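Local coordinates for MAN26A (Cellulomonas fimi, PDB 2X2Y), which probably hydrolyses internal beta-1,4-mannosidic bonds of mannans, this chain being the family 26 catalytic domain with the Ig-like domain of a longer enzyme, at residues Phe34-Thr39 with Met319-Asn324; Thr40-Thr45 with Gly76-Gly81; Asp401-Thr406 with Thr452-Thr457. The protein carries 2 engineered substitutions. One frame throughout, in Å; residues are numbered along the deposited sequence.

Contact 1. Residues Phe34-Thr39 with Met319-Asn324; sequences FGHQHT and METWRN. Engineered in segment 319-324: Arg323 (natural residue Ala). With FMT (formic acid), chain D.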
loop_
_atom_site.group_PDB
_atom_site.type_symbol
_atom_site.label_atom_id
_atom_site.label_comp_id
_atom_site.label_asym_id
_atom_site.label_seq_id
_atom_site.Cartn_x
_atom_site.Cartn_y
_atom_site.Cartn_z
ATOM N N PHE A 34 -12.685 10.339 4.730
ATOM C CA PHE A 34 -12.650 10.578 3.288
ATOM C C PHE A 34 -11.247 10.956 2.857
ATOM O O PHE A 34 -10.589 11.773 3.511
ATOM C CB PHE A 34 -13.639 11.666 2.846
ATOM C CG PHE A 34 -13.487 12.060 1.395
ATOM C CD1 PHE A 34 -13.870 11.185 0.375
ATOM C CD2 PHE A 34 -12.919 13.287 1.048
ATOM C CE1 PHE A 34 -13.712 11.540 -0.980
ATOM C CE2 PHE A 34 -12.747 13.649 -0.292
ATOM C CZ PHE A 34 -13.144 12.778 -1.308
ATOM N N GLY A 35 -10.799 10.369 1.751
ATOM C CA GLY A 35 -9.468 10.632 1.237
ATOM C C GLY A 35 -9.472 11.113 -0.192
ATOM O O GLY A 35 -10.359 10.775 -0.971
ATOM N N HIS A 36 -8.467 11.901 -0.546
ATOM C CA HIS A 36 -8.350 12.406 -1.903
ATOM C C HIS A 36 -6.890 12.437 -2.330
ATOM O O HIS A 36 -6.028 12.930 -1.600
ATOM C CB HIS A 36 -9.003 13.792 -2.025
ATOM C CG HIS A 36 -9.065 14.312 -3.429
ATOM N ND1 HIS A 36 -8.845 15.636 -3.745
ATOM C CD2 HIS A 36 -9.308 13.680 -4.602
ATOM C CE1 HIS A 36 -8.965 15.801 -5.050
ATOM N NE2 HIS A 36 -9.242 14.629 -5.595
ATOM N N GLN A 37 -6.617 11.895 -3.513
ATOM C CA GLN A 37 -5.255 11.835 -4.043
ATOM C C GLN A 37 -4.794 13.206 -4.521
ATOM O O GLN A 37 -5.524 13.887 -5.257
ATOM C CB GLN A 37 -5.181 10.817 -5.193
ATOM C CG GLN A 37 -3.777 10.569 -5.758
ATOM C CD GLN A 37 -2.848 9.748 -4.861
ATOM O OE1 GLN A 37 -1.683 9.529 -5.216
ATOM N NE2 GLN A 37 -3.348 9.281 -3.716
ATOM N N HIS A 38 -3.590 13.612 -4.100
ATOM C CA HIS A 38 -2.988 14.861 -4.569
ATOM C C HIS A 38 -3.914 16.039 -4.287
ATOM O O HIS A 38 -4.052 16.954 -5.108
ATOM C CB HIS A 38 -2.705 14.779 -6.076
ATOM C CG HIS A 38 -1.408 14.113 -6.412
ATOM N ND1 HIS A 38 -0.185 14.700 -6.163
ATOM C CD2 HIS A 38 -1.142 12.912 -6.970
ATOM C CE1 HIS A 38 0.779 13.888 -6.556
ATOM N NE2 HIS A 38 0.224 12.796 -7.048
ATOM N N THR A 39 -4.559 16.005 -3.127
ATOM C CA THR A 39 -5.653 16.930 -2.844
ATOM C C THR A 39 -5.241 18.409 -2.847
ATOM O O THR A 39 -6.044 19.268 -3.234
ATOM C CB THR A 39 -6.433 16.531 -1.554
ATOM O OG1 THR A 39 -7.720 17.159 -1.571
ATOM C CG2 THR A 39 -5.668 16.918 -0.285
ATOM N N MET A 319 -11.805 5.819 2.954
ATOM C CA MET A 319 -12.068 5.577 1.547
ATOM C C MET A 319 -11.522 6.747 0.745
ATOM O O MET A 319 -11.911 7.898 0.967
ATOM C CB MET A 319 -13.570 5.342 1.286
ATOM C CG MET A 319 -14.515 6.471 1.730
ATOM S SD MET A 319 -16.260 5.999 1.763
ATOM C CE MET A 319 -16.596 5.574 0.053
ATOM N N GLU A 320 -10.603 6.456 -0.169
ATOM C CA GLU A 320 -9.922 7.504 -0.929
ATOM C C GLU A 320 -10.327 7.504 -2.391
ATOM O O GLU A 320 -10.298 6.461 -3.051
ATOM C CB GLU A 320 -8.393 7.372 -0.838
ATOM C CG GLU A 320 -7.666 8.522 -1.551
ATOM C CD GLU A 320 -6.178 8.309 -1.783
ATOM O OE1 GLU A 320 -5.556 7.381 -1.219
ATOM O OE2 GLU A 320 -5.616 9.110 -2.549
ATOM N N THR A 321 -10.696 8.676 -2.902
ATOM C CA THR A 321 -10.886 8.814 -4.333
ATOM C C THR A 321 -9.695 9.523 -5.002
ATOM O O THR A 321 -8.790 10.020 -4.327
ATOM C CB THR A 321 -12.275 9.413 -4.722
ATOM O OG1 THR A 321 -12.576 9.025 -6.068
ATOM C CG2 THR A 321 -12.316 10.946 -4.570
ATOM N N TRP A 322 -9.700 9.543 -6.329
ATOM C CA TRP A 322 -8.493 9.830 -7.072
ATOM C C TRP A 322 -8.319 11.309 -7.450
ATOM O O TRP A 322 -9.125 12.169 -7.099
ATOM C CB TRP A 322 -8.353 8.887 -8.288
ATOM C CG TRP A 322 -6.901 8.571 -8.617
ATOM C CD1 TRP A 322 -6.233 8.853 -9.786
ATOM C CD2 TRP A 322 -5.937 7.948 -7.746
ATOM N NE1 TRP A 322 -4.919 8.437 -9.694
ATOM C CE2 TRP A 322 -4.713 7.877 -8.457
ATOM C CE3 TRP A 322 -5.988 7.446 -6.433
ATOM C CZ2 TRP A 322 -3.550 7.316 -7.899
ATOM C CZ3 TRP A 322 -4.826 6.885 -5.880
ATOM C CH2 TRP A 322 -3.628 6.828 -6.617
ATOM N N ARG A 323 -7.248 11.574 -8.178
ATOM C CA ARG A 323 -6.719 12.904 -8.365
ATOM C C ARG A 323 -7.526 13.786 -9.328
ATOM O O ARG A 323 -8.071 13.315 -10.335
ATOM C CB ARG A 323 -5.234 12.759 -8.713
ATOM C CG ARG A 323 -4.681 13.502 -9.880
ATOM C CD ARG A 323 -3.569 12.624 -10.424
ATOM N NE ARG A 323 -2.590 13.356 -11.207
ATOM C CZ ARG A 323 -2.368 13.174 -12.504
ATOM N NH1 ARG A 323 -3.063 12.287 -13.196
ATOM N NH2 ARG A 323 -1.442 13.893 -13.108
ATOM N N ASN A 324 -7.644 15.060 -8.962
ATOM C CA ASN A 324 -8.306 16.057 -9.800
ATOM C C ASN A 324 -7.315 16.687 -10.777
ATOM O O ASN A 324 -6.845 17.805 -10.577
ATOM C CB ASN A 324 -9.025 17.116 -8.944
ATOM C CG ASN A 324 -10.422 16.672 -8.492
ATOM O OD1 ASN A 324 -10.706 15.471 -8.324
ATOM N ND2 ASN A 324 -11.305 17.650 -8.291
HETATM C C FMT D . -2.043 8.035 -11.693
HETATM O O1 FMT D . -1.663 8.860 -10.856
HETATM O O2 FMT D . -2.261 8.288 -12.881
HETATM O O HOH W 1 -6.381 16.110 -6.636
#
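Strand 34-37 and strand 319-321 pair in parallel deep inside the catalytic domain, and their C-terminal ends run on into loops beside the active site. Gly35 is held through both its N and its O: the N gives a hydrogen bond to Met319 O (2.8 Å), and the O takes one from Thr321 N. Gln37 N then bonds to Thr321 O. A side chain at Gly35 would run into Glu320 CB, as the two CA atoms are only 3.8 Å apart. This pair closes the (beta/alpha)8 barrel of clan GH-A, joining its first strand to its last. Gln37 carries more of the contact than any other residue. Its CG is anti to the backbone N (chi1 -175°) and the chain bends at chi2 (73°), which lays the amide flat over Trp322, the planes 7° apart. Gln37 CG sits 3.6 Å from the centroid of the six-membered ring of Trp322, a CH-pi contact. Gln37 NE2 donates to the syn lone pair of Glu320 OE2 at 2.6 Å, so the amide is fixed in rotation. Trp322 also touches Glu282, the predicted nucleophile. His36 NE2 donates to Asn324 OD1 (3.2 Å), coming from above the amide plane, while His36 ND1 is paired with Thr39 OG1 at 2.9 Å. Asn324 OD1 also accepts from the backbone N of Phe331 and Val332. Water 1 joins Gln37 O to Asn324 N.

Contact 2. Residues Thr40-Thr45 with Gly76-Gly81; sequences TSFGLT and GNERPG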
loop_
_atom_site.group_PDB
_atom_site.type_symbol
_atom_site.label_atom_id
_atom_site.label_comp_id
_atom_site.label_asym_id
_atom_site.label_seq_id
_atom_site.Cartn_x
_atom_site.Cartn_y
_atom_site.Cartn_z
ATOM N N THR A 40 -3.995 18.689 -2.449
ATOM C CA THR A 40 -3.472 20.055 -2.415
ATOM C C THR A 40 -2.442 20.360 -3.498
ATOM O O THR A 40 -1.857 21.449 -3.506
ATOM C CB THR A 40 -2.833 20.407 -1.042
ATOM O OG1 THR A 40 -1.756 19.501 -0.755
ATOM C CG2 THR A 40 -3.873 20.399 0.097
ATOM N N SER A 41 -2.199 19.404 -4.391
ATOM C CA SER A 41 -1.229 19.599 -5.470
ATOM C C SER A 41 -1.859 19.634 -6.864
ATOM O O SER A 41 -1.255 20.158 -7.797
ATOM C CB SER A 41 -0.115 18.546 -5.410
ATOM O OG SER A 41 -0.648 17.243 -5.475
ATOM N N PHE A 42 -3.057 19.070 -6.996
ATOM C CA PHE A 42 -3.821 19.112 -8.243
ATOM C C PHE A 42 -5.244 19.544 -7.898
ATOM O O PHE A 42 -5.888 18.950 -7.019
ATOM C CB PHE A 42 -3.862 17.735 -8.929
ATOM C CG PHE A 42 -2.577 17.340 -9.615
ATOM C CD1 PHE A 42 -2.413 17.545 -10.985
ATOM C CD2 PHE A 42 -1.542 16.736 -8.903
ATOM C CE1 PHE A 42 -1.228 17.172 -11.628
ATOM C CE2 PHE A 42 -0.361 16.359 -9.533
ATOM C CZ PHE A 42 -0.200 16.574 -10.894
ATOM N N GLY A 43 -5.723 20.585 -8.579
ATOM C CA GLY A 43 -7.086 21.073 -8.381
ATOM C C GLY A 43 -7.622 21.842 -9.568
ATOM O O GLY A 43 -6.850 22.384 -10.357
ATOM N N LEU A 44 -8.949 21.899 -9.690
ATOM C CA LEU A 44 -9.590 22.624 -10.792
ATOM C C LEU A 44 -10.153 23.968 -10.349
ATOM O O LEU A 44 -10.533 24.773 -11.188
ATOM C CB LEU A 44 -10.711 21.800 -11.450
ATOM C CG LEU A 44 -10.572 20.319 -11.845
ATOM C CD1 LEU A 44 -11.529 20.042 -12.979
ATOM C CD2 LEU A 44 -9.167 19.918 -12.250
ATOM N N THR A 45 -10.218 24.193 -9.034
ATOM C CA THR A 45 -10.768 25.430 -8.472
ATOM C C THR A 45 -9.761 26.158 -7.597
ATOM O O THR A 45 -10.077 27.202 -7.028
ATOM C CB THR A 45 -12.043 25.178 -7.612
ATOM O OG1 THR A 45 -11.695 24.508 -6.389
ATOM C CG2 THR A 45 -13.093 24.366 -8.383
ATOM N N GLY A 76 9.629 13.269 -10.361
ATOM C CA GLY A 76 9.387 14.544 -11.051
ATOM C C GLY A 76 8.254 14.490 -12.066
ATOM O O GLY A 76 8.101 15.398 -12.885
ATOM N N ASN A 77 7.453 13.427 -12.012
ATOM C CA ASN A 77 6.358 13.241 -12.960
ATOM C C ASN A 77 5.018 13.753 -12.465
ATOM O O ASN A 77 4.082 13.899 -13.253
ATOM C CB ASN A 77 6.259 11.777 -13.389
ATOM C CG ASN A 77 7.461 11.328 -14.220
ATOM O OD1 ASN A 77 7.950 12.065 -15.090
ATOM N ND2 ASN A 77 7.946 10.121 -13.953
ATOM N N GLU A 78 4.922 14.026 -11.166
ATOM C CA GLU A 78 3.713 14.632 -10.600
ATOM C C GLU A 78 4.048 15.750 -9.621
ATOM O O GLU A 78 4.952 15.612 -8.799
ATOM C CB GLU A 78 2.817 13.594 -9.905
ATOM C CG GLU A 78 1.991 12.720 -10.840
ATOM C CD GLU A 78 1.106 11.704 -10.102
ATOM O OE1 GLU A 78 1.390 11.358 -8.932
ATOM O OE2 GLU A 78 0.118 11.231 -10.702
ATOM N N ARG A 79 3.295 16.845 -9.737
ATOM C CA ARG A 79 3.380 17.965 -8.809
ATOM C C ARG A 79 3.194 17.491 -7.369
ATOM O O ARG A 79 2.386 16.593 -7.108
ATOM C CB ARG A 79 2.340 19.039 -9.158
ATOM C CG ARG A 79 2.466 19.638 -10.560
ATOM C CD ARG A 79 3.835 20.267 -10.808
ATOM N NE ARG A 79 3.860 21.058 -12.041
ATOM C CZ ARG A 79 4.012 22.381 -12.091
ATOM N NH1 ARG A 79 4.021 22.998 -13.259
ATOM N NH2 ARG A 79 4.168 23.089 -10.982
ATOM N N PRO A 80 3.942 18.094 -6.414
ATOM C CA PRO A 80 4.888 19.225 -6.497
ATOM C C PRO A 80 6.253 18.936 -7.140
ATOM O O PRO A 80 7.039 19.870 -7.333
ATOM C CB PRO A 80 5.076 19.624 -5.031
ATOM C CG PRO A 80 4.891 18.359 -4.288
ATOM C CD PRO A 80 3.844 17.576 -5.034
ATOM N N GLY A 81 6.532 17.672 -7.459
ATOM C CA GLY A 81 7.773 17.298 -8.128
ATOM C C GLY A 81 7.864 17.850 -9.541
ATOM O O GLY A 81 6.846 18.019 -10.221
#
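Phe42 lays the CE2 and CZ corner of its ring against the start of the Arg79 side chain. Phe42 CE2 is 3.8 Å from Arg79 CB, and Phe42 CZ is 4.1 Å from Arg79 CG. Glu78 CB comes up at the ring edge, 4.2 Å from Phe42 CE2. The backbone takes part as well: Arg79 N lies 3.7 Å from Phe42 CZ. The contact with Arg79 is therefore made by the aliphatic root of the side chain. Its CG is anti to the carbonyl carbon (chi1 -60°), and in the conformer given the chain bends at chi2 and leads away from the ring. A second conformer leaves the position of the guanidinium doubtful. Ser41 adds a second, smaller patch. Its CB packs 3.6 Å from Arg79 O and 4.1 Å from Pro80 CD. The hydroxyl of Ser41 is bonded to His38 ND1. A cis peptide bond precedes Pro80 and turns the chain sharply here. No hydrogen bond crosses between the segments, so this is van der Waals packing of two irregular loops. The Phe42 ring has two further partners: Arg323, an engineered residue, makes a cation-pi contact with it, and His38 meets it edge-to-face. The two loops follow barrel strands 32-37 and 66-70, and Ser41 and Pro80 both rest on Tyr97 of helix 87-104, with Trp69 of strand 66-70 beside Ser41.

Contact 3. Residues Asp401-Thr406 with Thr452-Thr457; sequences DVQSVT and TTAAGT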
loop_
_atom_site.group_PDB
_atom_site.type_symbol
_atom_site.label_atom_id
_atom_site.label_comp_id
_atom_site.label_asym_id
_atom_site.label_seq_id
_atom_site.Cartn_x
_atom_site.Cartn_y
_atom_site.Cartn_z
ATOM N N ASP A 401 16.837 -14.123 16.575
ATOM C CA ASP A 401 18.248 -14.454 16.372
ATOM C C ASP A 401 18.376 -15.838 15.742
ATOM O O ASP A 401 17.697 -16.777 16.144
ATOM C CB ASP A 401 19.033 -14.384 17.689
ATOM C CG ASP A 401 19.180 -12.950 18.220
ATOM O OD1 ASP A 401 19.132 -11.982 17.419
ATOM O OD2 ASP A 401 19.351 -12.787 19.449
ATOM N N VAL A 402 19.253 -15.955 14.753
ATOM C CA VAL A 402 19.357 -17.168 13.948
ATOM C C VAL A 402 20.723 -17.821 14.126
ATOM O O VAL A 402 21.757 -17.148 14.036
ATOM C CB VAL A 402 19.095 -16.866 12.442
ATOM C CG1 VAL A 402 19.051 -18.143 11.610
ATOM C CG2 VAL A 402 17.801 -16.077 12.275
ATOM N N GLN A 403 20.703 -19.133 14.378
ATOM C CA GLN A 403 21.919 -19.918 14.552
ATOM C C GLN A 403 22.366 -20.591 13.246
ATOM O O GLN A 403 23.555 -20.591 12.912
ATOM C CB GLN A 403 21.734 -20.943 15.683
ATOM C CG GLN A 403 21.779 -20.338 17.099
ATOM C CD GLN A 403 20.405 -19.962 17.653
ATOM O OE1 GLN A 403 19.626 -20.827 18.058
ATOM N NE2 GLN A 403 20.120 -18.665 17.702
ATOM N N SER A 404 21.415 -21.161 12.506
ATOM C CA SER A 404 21.716 -21.800 11.221
ATOM C C SER A 404 20.499 -21.799 10.299
ATOM O O SER A 404 19.365 -21.690 10.763
ATOM C CB SER A 404 22.228 -23.240 11.425
ATOM O OG SER A 404 21.183 -24.124 11.801
ATOM N N VAL A 405 20.747 -21.910 8.995
ATOM C CA VAL A 405 19.694 -22.101 7.990
ATOM C C VAL A 405 20.151 -23.180 7.007
ATOM O O VAL A 405 21.249 -23.108 6.463
ATOM C CB VAL A 405 19.343 -20.790 7.221
ATOM C CG1 VAL A 405 18.236 -21.037 6.191
ATOM C CG2 VAL A 405 18.929 -19.681 8.180
ATOM N N THR A 406 19.302 -24.184 6.803
ATOM C CA THR A 406 19.580 -25.290 5.889
ATOM C C THR A 406 18.482 -25.352 4.830
ATOM O O THR A 406 17.325 -25.077 5.128
ATOM C CB THR A 406 19.677 -26.647 6.664
ATOM O OG1 THR A 406 20.769 -26.584 7.592
ATOM C CG2 THR A 406 19.919 -27.821 5.722
ATOM N N THR A 452 17.122 -22.626 12.376
ATOM C CA THR A 452 17.251 -22.860 13.811
ATOM C C THR A 452 17.456 -21.503 14.471
ATOM O O THR A 452 18.466 -20.829 14.237
ATOM C CB THR A 452 18.426 -23.821 14.127
ATOM O OG1 THR A 452 18.247 -25.042 13.402
ATOM C CG2 THR A 452 18.497 -24.135 15.613
ATOM N N THR A 453 16.474 -21.096 15.275
ATOM C CA THR A 453 16.438 -19.734 15.823
ATOM C C THR A 453 16.175 -19.700 17.329
ATOM O O THR A 453 15.836 -20.717 17.931
ATOM C CB THR A 453 15.353 -18.860 15.120
ATOM O OG1 THR A 453 14.062 -19.138 15.683
ATOM C CG2 THR A 453 15.326 -19.086 13.600
ATOM N N ALA A 454 16.312 -18.514 17.920
ATOM C CA ALA A 454 16.024 -18.302 19.340
ATOM C C ALA A 454 14.520 -18.416 19.647
ATOM O O ALA A 454 14.117 -18.533 20.811
ATOM C CB ALA A 454 16.573 -16.955 19.794
ATOM N N ALA A 455 13.703 -18.384 18.598
ATOM C CA ALA A 455 12.259 -18.551 18.720
ATOM C C ALA A 455 11.843 -19.962 18.318
ATOM O O ALA A 455 10.664 -20.253 18.178
ATOM C CB ALA A 455 11.541 -17.520 17.860
ATOM N N GLY A 456 12.825 -20.831 18.125
ATOM C CA GLY A 456 12.568 -22.202 17.729
ATOM C C GLY A 456 12.844 -22.473 16.264
ATOM O O GLY A 456 13.475 -21.669 15.570
ATOM N N THR A 457 12.366 -23.620 15.803
ATOM C CA THR A 457 12.548 -24.035 14.427
ATOM C C THR A 457 11.469 -23.450 13.515
ATOM O O THR A 457 10.272 -23.574 13.782
ATOM C CB THR A 457 12.627 -25.566 14.323
ATOM O OG1 THR A 457 13.753 -26.014 15.092
ATOM C CG2 THR A 457 12.808 -26.010 12.881
HETATM O O HOH W 2 18.994 -25.172 10.461
#
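Thr452 O meets two successive backbone N-H groups across the contact. Gln403 N gives it a hydrogen bond of 2.8 Å, nearly along the C=O axis, and Ser404 N adds a weak one of 3.4 Å. Thr452 N returns a bond to Ser404 O, and Ala454 N bonds to Asp401 O at 2.8 Å. With Gln403 and Ser404 both opposite Thr452, this is a classic beta bulge between antiparallel strands of the Ig-like domain. It shifts the register by one residue. On one face Val402 CG2 packs 4.1 Å from Thr453 CG2, and Val397 of strand 391-398 touches both side chains. On the other, water 2 lies between Ser404 OG (2.8 Å) and Thr452 OG1 (3.0 Å). Behind this shell, Thr453 shapes the type I turn that ends at Gly456. Its OG1 sits between the backbone N and the carbonyl carbon (chi1 81°), where it accepts from Ala455 N, an ST turn, and donates to Gly456 O at 2.6 Å. A valine in place of Thr453 would probably leave Ala455 N without this acceptor and the turn less firmly held. The turn leads from strand 445-453 into strand 456-464.

From the N terminus, the chain first enters contact 1 at 34-39 and passes straight into contact 2 at 40-45. Contact 2 closes first, at 76-81, and so holds together the loops after the first two barrel strands. Contact 1 closes only at 319-324, so its long loop encloses contact 2 and spans most of the barrel. The two touch: Glu78 probably bonds to His38 through OE1, and its OE2 makes a long, weak ion pair with the engineered Arg323. Contact 3 follows in series in the Ig-like domain, joining strands 402-410 and 445-453. Its centre is about 45 Å from that of contact 1.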